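Local coordinates for protein tRNA(Phe) 7-((3-amino-3-carboxypropyl)-4-demethylwyosine(37)-N(4))-methyltransferase 1 (Pyrococcus horikoshii, PDB 2IT2) that probably methylates the N-4 position of a wyosine precursor at position 37 of tRNA(Phe), using S-adenosyl-L-methionine as the methyl donor, at residues Tyr48-Ser53 and Leu108-Lys113; Lys120-Ala125 and Leu143-Arg148; Val126-Lys131 and Lys189-Lys194; Ser149-Asp154 and Arg182-Lys187. One frame throughout, in Å; residues are numbered along the deposited sequence.

Contact 1. Residues Tyr48-Ser53 and Leu108-Lys113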
# COMPACT_ATOMS: atom_id res chain seq x y z
N TYR B 48 17.83 11.90 10.96
CA TYR B 48 16.64 11.87 10.10
C TYR B 48 16.22 13.27 9.67
O TYR B 48 16.62 14.25 10.27
CB TYR B 48 15.46 11.26 10.85
CG TYR B 48 15.71 9.89 11.42
CD1 TYR B 48 15.71 8.76 10.61
CD2 TYR B 48 15.98 9.72 12.78
CE1 TYR B 48 15.97 7.50 11.12
CE2 TYR B 48 16.24 8.46 13.31
CZ TYR B 48 16.24 7.35 12.47
OH TYR B 48 16.61 6.10 12.94
N PHE B 49 15.40 13.33 8.62
CA PHE B 49 14.81 14.59 8.14
C PHE B 49 13.53 14.21 7.41
O PHE B 49 13.37 13.07 6.99
CB PHE B 49 15.75 15.40 7.22
CG PHE B 49 16.17 14.70 5.96
CD1 PHE B 49 15.34 14.70 4.84
CD2 PHE B 49 17.42 14.08 5.86
CE1 PHE B 49 15.74 14.09 3.64
CE2 PHE B 49 17.83 13.46 4.66
CZ PHE B 49 16.99 13.47 3.55
N THR B 50 12.60 15.15 7.28
CA THR B 50 11.35 14.83 6.60
C THR B 50 11.23 15.50 5.24
O THR B 50 11.79 16.57 5.00
CB THR B 50 10.11 15.23 7.44
OG1 THR B 50 10.08 16.65 7.61
CG2 THR B 50 10.14 14.56 8.81
N THR B 51 10.52 14.83 4.34
CA THR B 51 10.27 15.37 3.01
C THR B 51 8.75 15.35 2.89
O THR B 51 8.07 15.03 3.85
CB THR B 51 10.96 14.50 1.91
OG1 THR B 51 10.42 13.18 1.93
CG2 THR B 51 12.47 14.43 2.14
N SER B 52 8.20 15.72 1.73
CA SER B 52 6.74 15.76 1.57
C SER B 52 5.94 14.66 2.31
O SER B 52 6.19 13.48 2.11
CB SER B 52 6.39 15.71 0.08
OG SER B 52 6.99 14.59 -0.55
N SER B 53 4.98 15.07 3.15
CA SER B 53 4.14 14.14 3.93
C SER B 53 2.67 14.62 4.06
O SER B 53 2.36 15.75 3.68
CB SER B 53 4.74 13.94 5.32
OG SER B 53 6.09 13.51 5.24
N LEU B 108 4.19 9.42 5.47
CA LEU B 108 5.32 10.25 5.86
C LEU B 108 6.56 9.73 5.12
O LEU B 108 6.76 8.52 5.00
CB LEU B 108 5.54 10.18 7.38
CG LEU B 108 4.35 10.34 8.34
CD1 LEU B 108 4.80 10.09 9.77
CD2 LEU B 108 3.73 11.73 8.21
N HIS B 109 7.35 10.65 4.59
CA HIS B 109 8.58 10.28 3.91
C HIS B 109 9.71 10.83 4.77
O HIS B 109 9.72 12.03 5.08
CB HIS B 109 8.61 10.85 2.49
CG HIS B 109 7.73 10.10 1.54
ND1 HIS B 109 7.50 10.52 0.25
CD2 HIS B 109 7.06 8.94 1.68
CE1 HIS B 109 6.72 9.65 -0.36
NE2 HIS B 109 6.43 8.68 0.48
N VAL B 110 10.62 9.95 5.18
CA VAL B 110 11.72 10.35 6.05
C VAL B 110 13.10 9.91 5.54
O VAL B 110 13.33 8.74 5.23
CB VAL B 110 11.51 9.77 7.48
CG1 VAL B 110 12.59 10.29 8.39
CG2 VAL B 110 10.14 10.16 8.05
N GLY B 111 14.03 10.86 5.45
CA GLY B 111 15.37 10.51 5.01
C GLY B 111 16.16 10.01 6.21
O GLY B 111 15.94 10.49 7.32
N ALA B 112 17.06 9.05 6.00
CA ALA B 112 17.88 8.50 7.09
C ALA B 112 19.36 8.55 6.74
O ALA B 112 19.74 8.39 5.59
CB ALA B 112 17.46 7.05 7.38
N LYS B 113 20.19 8.76 7.76
CA LYS B 113 21.63 8.85 7.52
C LYS B 113 22.32 7.53 7.16
O LYS B 113 23.28 7.52 6.37
CB LYS B 113 22.30 9.48 8.74
CG LYS B 113 23.78 9.71 8.55
CD LYS B 113 24.36 10.45 9.73
CE LYS B 113 25.84 10.74 9.52
NZ LYS B 113 26.42 11.52 10.64

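Contact 2. Residues Lys120-Ala125 and Leu143-Arg148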
# COMPACT_ATOMS: atom_id res chain seq x y z
N LYS B 120 15.83 0.96 11.97
CA LYS B 120 15.37 1.24 13.32
C LYS B 120 14.05 2.01 13.26
O LYS B 120 13.14 1.72 14.03
CB LYS B 120 16.38 2.08 14.08
CG LYS B 120 17.58 1.31 14.54
CD LYS B 120 18.58 2.24 15.21
CE LYS B 120 17.96 3.00 16.38
NZ LYS B 120 17.41 2.10 17.43
N LEU B 121 13.95 2.98 12.35
CA LEU B 121 12.73 3.78 12.22
C LEU B 121 11.57 2.95 11.69
O LEU B 121 10.44 3.10 12.15
CB LEU B 121 12.98 4.98 11.30
CG LEU B 121 11.76 5.83 10.89
CD1 LEU B 121 11.08 6.41 12.12
CD2 LEU B 121 12.20 6.98 9.97
N VAL B 122 11.84 2.09 10.72
CA VAL B 122 10.79 1.27 10.15
C VAL B 122 10.19 0.39 11.24
O VAL B 122 8.98 0.28 11.38
CB VAL B 122 11.32 0.38 9.02
CG1 VAL B 122 10.30 -0.70 8.68
CG2 VAL B 122 11.60 1.24 7.80
N ASN B 123 11.06 -0.23 12.02
CA ASN B 123 10.59 -1.10 13.08
C ASN B 123 9.76 -0.35 14.13
O ASN B 123 8.77 -0.89 14.64
CB ASN B 123 11.77 -1.78 13.75
CG ASN B 123 12.45 -2.80 12.85
OD1 ASN B 123 13.58 -3.21 13.11
ND2 ASN B 123 11.76 -3.21 11.78
N LEU B 124 10.16 0.88 14.45
CA LEU B 124 9.44 1.71 15.43
C LEU B 124 8.08 2.09 14.86
O LEU B 124 7.07 2.03 15.56
CB LEU B 124 10.23 2.98 15.77
CG LEU B 124 9.49 4.01 16.64
CD1 LEU B 124 9.22 3.40 18.01
CD2 LEU B 124 10.31 5.28 16.78
N ALA B 125 8.04 2.48 13.59
CA ALA B 125 6.79 2.88 12.97
C ALA B 125 5.80 1.71 12.97
O ALA B 125 4.64 1.88 13.33
CB ALA B 125 7.04 3.38 11.56
N LEU B 143 18.29 8.12 1.35
CA LEU B 143 17.58 6.87 1.59
C LEU B 143 16.26 7.31 2.22
O LEU B 143 16.26 7.93 3.28
CB LEU B 143 18.35 5.99 2.59
CG LEU B 143 17.73 4.62 2.91
CD1 LEU B 143 18.80 3.78 3.59
CD2 LEU B 143 16.52 4.72 3.82
N ILE B 144 15.14 6.98 1.58
CA ILE B 144 13.83 7.37 2.09
C ILE B 144 13.08 6.20 2.69
O ILE B 144 13.00 5.12 2.10
CB ILE B 144 12.94 8.00 0.97
CG1 ILE B 144 13.58 9.28 0.41
CG2 ILE B 144 11.53 8.31 1.51
CD1 ILE B 144 13.80 10.37 1.42
N VAL B 145 12.58 6.44 3.90
CA VAL B 145 11.75 5.50 4.63
C VAL B 145 10.32 6.04 4.45
O VAL B 145 10.09 7.25 4.54
CB VAL B 145 12.08 5.51 6.13
CG1 VAL B 145 10.96 4.85 6.91
CG2 VAL B 145 13.39 4.78 6.37
N GLU B 146 9.38 5.15 4.14
CA GLU B 146 7.97 5.55 3.99
C GLU B 146 7.21 4.92 5.14
O GLU B 146 7.39 3.74 5.43
CB GLU B 146 7.39 5.04 2.67
CG GLU B 146 5.93 5.42 2.42
CD GLU B 146 5.50 5.06 1.02
OE1 GLU B 146 5.38 3.85 0.73
OE2 GLU B 146 5.29 5.98 0.21
N ILE B 147 6.39 5.73 5.81
CA ILE B 147 5.57 5.29 6.95
C ILE B 147 4.11 5.39 6.49
O ILE B 147 3.66 6.44 6.04
CB ILE B 147 5.81 6.20 8.17
CG1 ILE B 147 7.28 6.08 8.60
CG2 ILE B 147 4.86 5.84 9.31
CD1 ILE B 147 7.66 7.01 9.73
N ARG B 148 3.38 4.28 6.59
CA ARG B 148 2.00 4.24 6.13
C ARG B 148 1.22 3.15 6.86
O ARG B 148 1.81 2.15 7.27
CB ARG B 148 2.01 3.98 4.62
CG ARG B 148 0.68 4.10 3.91
CD ARG B 148 0.88 4.08 2.40
NE ARG B 148 1.36 2.79 1.92
CZ ARG B 148 0.60 1.72 1.73
NH1 ARG B 148 -0.71 1.76 1.97
NH2 ARG B 148 1.15 0.59 1.30

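Contact 3. Residues Val126-Lys131 and Lys189-Lys194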
# COMPACT_ATOMS: atom_id res chain seq x y z
N VAL B 126 6.28 0.53 12.57
CA VAL B 126 5.41 -0.64 12.55
C VAL B 126 4.82 -0.90 13.93
O VAL B 126 3.65 -1.27 14.06
CB VAL B 126 6.18 -1.89 12.09
CG1 VAL B 126 5.33 -3.14 12.29
CG2 VAL B 126 6.56 -1.75 10.62
N SER B 127 5.63 -0.70 14.97
CA SER B 127 5.18 -0.91 16.34
C SER B 127 4.11 0.09 16.76
O SER B 127 3.35 -0.17 17.69
CB SER B 127 6.37 -0.82 17.31
OG SER B 127 6.69 0.53 17.59
N CYS B 128 4.06 1.24 16.09
CA CYS B 128 3.08 2.27 16.41
C CYS B 128 1.79 2.13 15.61
O CYS B 128 0.88 2.96 15.74
CB CYS B 128 3.67 3.66 16.20
SG CYS B 128 4.96 4.06 17.40
N GLY B 129 1.71 1.10 14.78
CA GLY B 129 0.50 0.89 14.00
C GLY B 129 0.61 1.18 12.52
O GLY B 129 -0.40 1.17 11.82
N PHE B 130 1.81 1.44 12.03
CA PHE B 130 1.99 1.73 10.61
C PHE B 130 2.65 0.51 9.98
O PHE B 130 3.85 0.49 9.70
CB PHE B 130 2.83 3.01 10.43
CG PHE B 130 2.16 4.27 10.94
CD1 PHE B 130 1.24 4.96 10.16
CD2 PHE B 130 2.46 4.77 12.20
CE1 PHE B 130 0.63 6.14 10.63
CE2 PHE B 130 1.87 5.94 12.68
CZ PHE B 130 0.95 6.63 11.89
N LYS B 131 1.85 -0.52 9.75
CA LYS B 131 2.35 -1.77 9.21
C LYS B 131 2.97 -1.69 7.82
O LYS B 131 3.85 -2.48 7.48
CB LYS B 131 1.25 -2.83 9.23
CG LYS B 131 0.98 -3.39 10.61
CD LYS B 131 2.20 -4.17 11.10
CE LYS B 131 1.97 -4.80 12.47
NZ LYS B 131 3.14 -5.60 12.93
N LYS B 189 -0.12 10.42 16.78
CA LYS B 189 0.24 10.93 18.10
C LYS B 189 1.10 9.90 18.83
O LYS B 189 2.05 10.26 19.53
CB LYS B 189 -1.01 11.25 18.92
CG LYS B 189 -1.76 12.46 18.42
CD LYS B 189 -2.91 12.80 19.34
CE LYS B 189 -3.61 14.06 18.89
NZ LYS B 189 -4.26 13.88 17.56
N ARG B 190 0.78 8.61 18.67
CA ARG B 190 1.58 7.56 19.32
C ARG B 190 3.02 7.60 18.80
O ARG B 190 3.98 7.53 19.58
CB ARG B 190 0.97 6.18 19.05
CG ARG B 190 -0.22 5.85 19.93
CD ARG B 190 -0.92 4.59 19.42
NE ARG B 190 -0.02 3.45 19.28
CZ ARG B 190 -0.37 2.31 18.69
NH1 ARG B 190 -1.59 2.17 18.18
NH2 ARG B 190 0.50 1.30 18.60
N LEU B 191 3.18 7.70 17.48
CA LEU B 191 4.50 7.76 16.87
C LEU B 191 5.30 8.96 17.38
O LEU B 191 6.50 8.85 17.67
CB LEU B 191 4.35 7.84 15.34
CG LEU B 191 5.65 7.93 14.52
CD1 LEU B 191 6.55 6.74 14.83
CD2 LEU B 191 5.32 7.98 13.03
N GLU B 192 4.64 10.12 17.46
CA GLU B 192 5.28 11.34 17.93
C GLU B 192 5.83 11.15 19.33
O GLU B 192 6.93 11.61 19.64
CB GLU B 192 4.30 12.52 17.94
CG GLU B 192 4.95 13.87 18.27
CD GLU B 192 3.95 15.01 18.27
OE1 GLU B 192 3.14 15.08 17.33
OE2 GLU B 192 3.97 15.84 19.21
N SER B 193 5.07 10.48 20.17
CA SER B 193 5.50 10.25 21.55
C SER B 193 6.65 9.23 21.67
O SER B 193 7.41 9.28 22.64
CB SER B 193 4.31 9.77 22.39
OG SER B 193 3.98 8.42 22.09
N LYS B 194 6.78 8.33 20.70
CA LYS B 194 7.81 7.29 20.77
C LYS B 194 9.10 7.53 19.99
O LYS B 194 10.11 6.87 20.26
CB LYS B 194 7.22 5.94 20.34
CG LYS B 194 6.07 5.46 21.21
CD LYS B 194 6.49 5.38 22.67
CE LYS B 194 5.37 4.88 23.56
NZ LYS B 194 5.74 4.92 25.00

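Contact 4. Residues Ser149-Asp154 and Arg182-Lys187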
# COMPACT_ATOMS: atom_id res chain seq x y z
N SER B 149 -0.08 3.36 7.01
CA SER B 149 -0.96 2.40 7.69
C SER B 149 -1.76 1.60 6.66
O SER B 149 -1.81 1.97 5.48
CB SER B 149 -1.92 3.15 8.63
OG SER B 149 -2.50 2.28 9.59
N THR B 150 -2.39 0.52 7.11
CA THR B 150 -3.16 -0.37 6.24
C THR B 150 -4.61 0.00 5.99
O THR B 150 -5.20 -0.43 5.00
CB THR B 150 -3.15 -1.80 6.77
OG1 THR B 150 -3.89 -1.84 8.01
CG2 THR B 150 -1.73 -2.27 7.00
N GLU B 151 -5.20 0.78 6.90
CA GLU B 151 -6.61 1.18 6.78
C GLU B 151 -6.92 2.00 5.54
O GLU B 151 -6.16 2.90 5.17
CB GLU B 151 -7.04 1.96 8.02
CG GLU B 151 -7.19 1.11 9.27
CD GLU B 151 -6.01 0.19 9.50
OE1 GLU B 151 -4.87 0.69 9.62
OE2 GLU B 151 -6.22 -1.04 9.56
N ARG B 152 -8.04 1.69 4.91
CA ARG B 152 -8.48 2.42 3.72
C ARG B 152 -9.88 1.97 3.33
O ARG B 152 -10.38 0.96 3.82
CB ARG B 152 -7.53 2.18 2.55
CG ARG B 152 -7.52 0.75 2.05
CD ARG B 152 -6.56 0.58 0.88
NE ARG B 152 -7.03 1.26 -0.33
CZ ARG B 152 -6.29 1.45 -1.42
NH1 ARG B 152 -5.04 1.02 -1.46
NH2 ARG B 152 -6.81 2.06 -2.48
N MSE B 153 -10.50 2.75 2.45
CA MSE B 153 -11.83 2.44 1.96
C MSE B 153 -11.97 3.01 0.55
O MSE B 153 -11.39 4.05 0.22
CB MSE B 153 -12.92 3.02 2.87
CG MSE B 153 -14.35 2.66 2.43
SE MSE B 153 -15.67 2.71 3.88
CE MSE B 153 -14.88 4.13 4.86
N ASP B 154 -12.74 2.29 -0.26
CA ASP B 154 -13.01 2.64 -1.64
C ASP B 154 -14.44 2.23 -1.89
O ASP B 154 -14.72 1.04 -2.09
CB ASP B 154 -12.11 1.83 -2.58
CG ASP B 154 -10.65 1.90 -2.22
OD1 ASP B 154 -10.02 2.94 -2.48
OD2 ASP B 154 -10.11 0.91 -1.66
N ARG B 182 -10.01 8.59 12.82
CA ARG B 182 -9.69 8.72 14.23
C ARG B 182 -8.48 7.84 14.55
O ARG B 182 -7.59 8.25 15.30
CB ARG B 182 -10.88 8.31 15.09
CG ARG B 182 -10.69 8.62 16.57
CD ARG B 182 -11.73 7.93 17.43
NE ARG B 182 -13.08 8.44 17.19
CZ ARG B 182 -14.09 8.26 18.03
NH1 ARG B 182 -13.91 7.59 19.16
NH2 ARG B 182 -15.29 8.76 17.75
N ARG B 183 -8.45 6.64 13.98
CA ARG B 183 -7.33 5.72 14.19
C ARG B 183 -6.03 6.29 13.63
O ARG B 183 -4.98 6.17 14.25
CB ARG B 183 -7.63 4.36 13.55
CG ARG B 183 -8.72 3.58 14.24
CD ARG B 183 -9.03 2.29 13.49
NE ARG B 183 -7.85 1.42 13.38
CZ ARG B 183 -7.84 0.26 12.73
NH1 ARG B 183 -8.93 -0.17 12.12
NH2 ARG B 183 -6.73 -0.46 12.68
N PHE B 184 -6.10 6.92 12.46
CA PHE B 184 -4.90 7.51 11.86
C PHE B 184 -4.34 8.58 12.79
O PHE B 184 -3.13 8.62 13.04
CB PHE B 184 -5.23 8.18 10.52
CG PHE B 184 -5.68 7.23 9.45
CD1 PHE B 184 -5.17 5.94 9.36
CD2 PHE B 184 -6.60 7.65 8.49
CE1 PHE B 184 -5.55 5.08 8.33
CE2 PHE B 184 -6.98 6.80 7.45
CZ PHE B 184 -6.46 5.52 7.37
N LYS B 185 -5.21 9.44 13.31
CA LYS B 185 -4.77 10.51 14.19
C LYS B 185 -4.17 9.99 15.48
O LYS B 185 -3.21 10.56 16.01
CB LYS B 185 -5.94 11.44 14.53
CG LYS B 185 -6.65 12.04 13.33
CD LYS B 185 -5.70 12.74 12.39
CE LYS B 185 -6.45 13.44 11.27
NZ LYS B 185 -5.53 14.15 10.34
N GLU B 186 -4.73 8.90 15.99
CA GLU B 186 -4.24 8.27 17.22
C GLU B 186 -2.85 7.70 16.99
O GLU B 186 -1.96 7.86 17.83
CB GLU B 186 -5.16 7.14 17.65
CG GLU B 186 -6.53 7.56 18.09
CD GLU B 186 -7.51 6.41 17.99
OE1 GLU B 186 -7.13 5.27 18.35
OE2 GLU B 186 -8.66 6.63 17.56
N LYS B 187 -2.66 7.03 15.86
CA LYS B 187 -1.37 6.43 15.51
C LYS B 187 -0.29 7.50 15.30
O LYS B 187 0.87 7.29 15.65
CB LYS B 187 -1.51 5.56 14.26
CG LYS B 187 -2.34 4.30 14.51
CD LYS B 187 -2.43 3.44 13.27
CE LYS B 187 -3.17 2.14 13.60
NZ LYS B 187 -3.26 1.28 12.40

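Contact 1. Residues Tyr48-Ser53 and Leu108-Lys113
Tyr48-Thr51 and Leu108-Ala112 run antiparallel as neighbouring strands, their axes at 144°, with Phe49 and Gly111 a hydrogen-bonded pair. Gly111 N gives a 2.8 Å bond to Phe49 O, and Phe49 N returns a longer one of 3.2 Å to Gly111 O. Thr51 N also bonds to His109 O. The chain then turns at Ser52, and a side chain takes over: Ser53 OG accepts from His109 N at 3.2 Å and donates to Thr51 O. On one face of the sheet the Phe49 ring folds back over Gly111. Its CG lies between the backbone N and the carbonyl carbon (chi1 61°), which lays the ring face on Gly111 CA, 3.8 Å from the ring centroid. Replacing Phe49 by an alanine would probably uncover Gly111 CA and open a gap toward helix 11-27, which the ring also touches. On the other face Tyr48 CB meets Val110 CG1 at 3.9 Å, and the Tyr48 ring reaches Ala112 CB. Tyr48 OH bonds to Asp117 O. The pairing is that of two antiparallel strands in a sheet covered by helices on both faces, with an aromatic residue packed over its glycine partner.

Contact 2. Residues Lys120-Ala125 and Leu143-Arg148
Leu121 turns its CG away from its own backbone N (chi1 172°), and CD2 then extends nearly anti to CA, which brings it to Val145. Val145 has CG1 in the same relation to its N (chi1 164°), and this branch projects to the helix. Leu121 CD2 and Val145 CG1 meet at 3.9 Å, the two side chains crossing at a slant. Val122 reaches the same methyl group from the next helix position: its CG2 lies 3.8 Å from Val145 CG1. One valine branch is thus touched by two helix residues. Further along, Ile147 shares its contacts between two branches. Its CG2 lies 4.0 Å from Ala125 CB, and CG1 and CD1 come about as near to that methyl. CD1 also reaches Leu121 CD1, at 4.2 Å. The short Ala125 side chain probably allows this close approach. No hydrogen bond crosses the contact, and all five touching residues are buried. The helix and strand axes run nearly parallel, 2° apart, with a closest approach of 9.0 Å. Helix 115-127 lies on the face of the sheet that carries Val145 and Ile147. Leu121 also touches Val110 on strand 98-112, the antiparallel neighbour of 143-148. Ala118, one turn earlier on the helix, packs on Val145, while Phe130 and Ser133 of the following loop cover Ile147.

Contact 3. Residues Val126-Lys131 and Lys189-Lys194
Apolar packing centres on Leu191, which Cys128 and Phe130 approach with different atoms. Cys128 SG rests 3.8 Å from Leu191 CA and 4.0 Å from Leu191 CD1, so the sulfur sits against both the helix backbone and one leucine methyl. Cys128 is buried, and its SG also comes within 4.2 Å of Lys194 CB. The other methyl, Leu191 CD2, meets Phe130 CE2 at 4.0 Å, and the two side chains cross at about a right angle. With CG of Leu191 opposite its backbone N (chi1 179°), the leucine reaches out from the helix and its two methyls divide between the sulfur and the ring.

The polar part belongs to Arg190. Its chain bends at chi3 (54°) and brings the guanidinium over the end of helix 115-127. Cys128 O lies 3.2 Å above the guanidinium plane, over its centre. The oxygen faces the flat group from above, and the angle is too poor for a hydrogen bond; the positive group probably still favours the carbonyl oxygen electrostatically. Ser127 O lies near the plane at the edge, 3.3 Å from Arg190 NH2.

Within 126-131 the backbone closes the helix. Gly129 has a positive phi of 108°, and its N bonds to Val126 O. Phe130 N probably bonds to Ala125 O. The turn at Gly129 is a Schellman motif, and the C-terminal end of helix 115-127 that it closes packs on the last turns of helix 167-194.

Contact 4. Residues Ser149-Asp154 and Arg182-Lys187
Ser149-Asp154 is a connecting stretch that enters a strand at its end, and it passes beside the helix 182-187; the nearest CA atoms, of Ser149 and Phe184, are 7.7 Å apart. Glu151 carries most of the contact. Its chain bends at chi2 (47°), which turns the carboxylate back to the helix. Glu151 OE2 forms a salt bridge with Arg183 NH2 at 3.2 Å, and the carboxylate and guanidinium planes are 34° apart. Glu151 CG sits over one face of that guanidinium, 3.5 Å above its plane. Glu151 OE1 meets Lys187 NZ at 3.3 Å, a salt bridge with a weak hydrogen bond. The lysine chain is extended beyond CG, and its NZ also bonds to Gly129 O. Nearer its backbone, Glu151 CB packs on Phe184 CE1 at 3.5 Å. Glu151 O lies at the edge of that ring, 3.4 Å from Phe184 CZ. A glutamine in place of Glu151 would probably leave Arg183 and Lys187 without their shared counter-charge. On the strand side, Arg152 and Asp154 both reach the second subunit. Glu151, Arg183 and Lys187 form a salt-bridge network, one acid between two bases a helical turn apart, joining the segment between strands 143-148 and 153-159 to helix 167-194.

How the contacts relate
Contacts 1 and 2 are buried, while contacts 3 and 4 are partly buried. Contact 1 is held by backbone hydrogen bonds within the sheet and contact 2 by apolar side chains alone. They touch directly: Val110 and Leu108 of contact 1 probably bond through their carbonyls to Val145 and Ile147 of contact 2. Contacts 2 and 3 share helix 115-127, and Phe130 of contact 3 packs on Ile147 of contact 2. Contacts 3 and 4 share helix 167-194 but differ in chemistry: contact 3 sets a guanidinium over a carbonyl, contact 4 pairs an acid with two bases. Gly129 O ties contact 3 to contact 4. Contacts 2 and 4 both touch the second subunit.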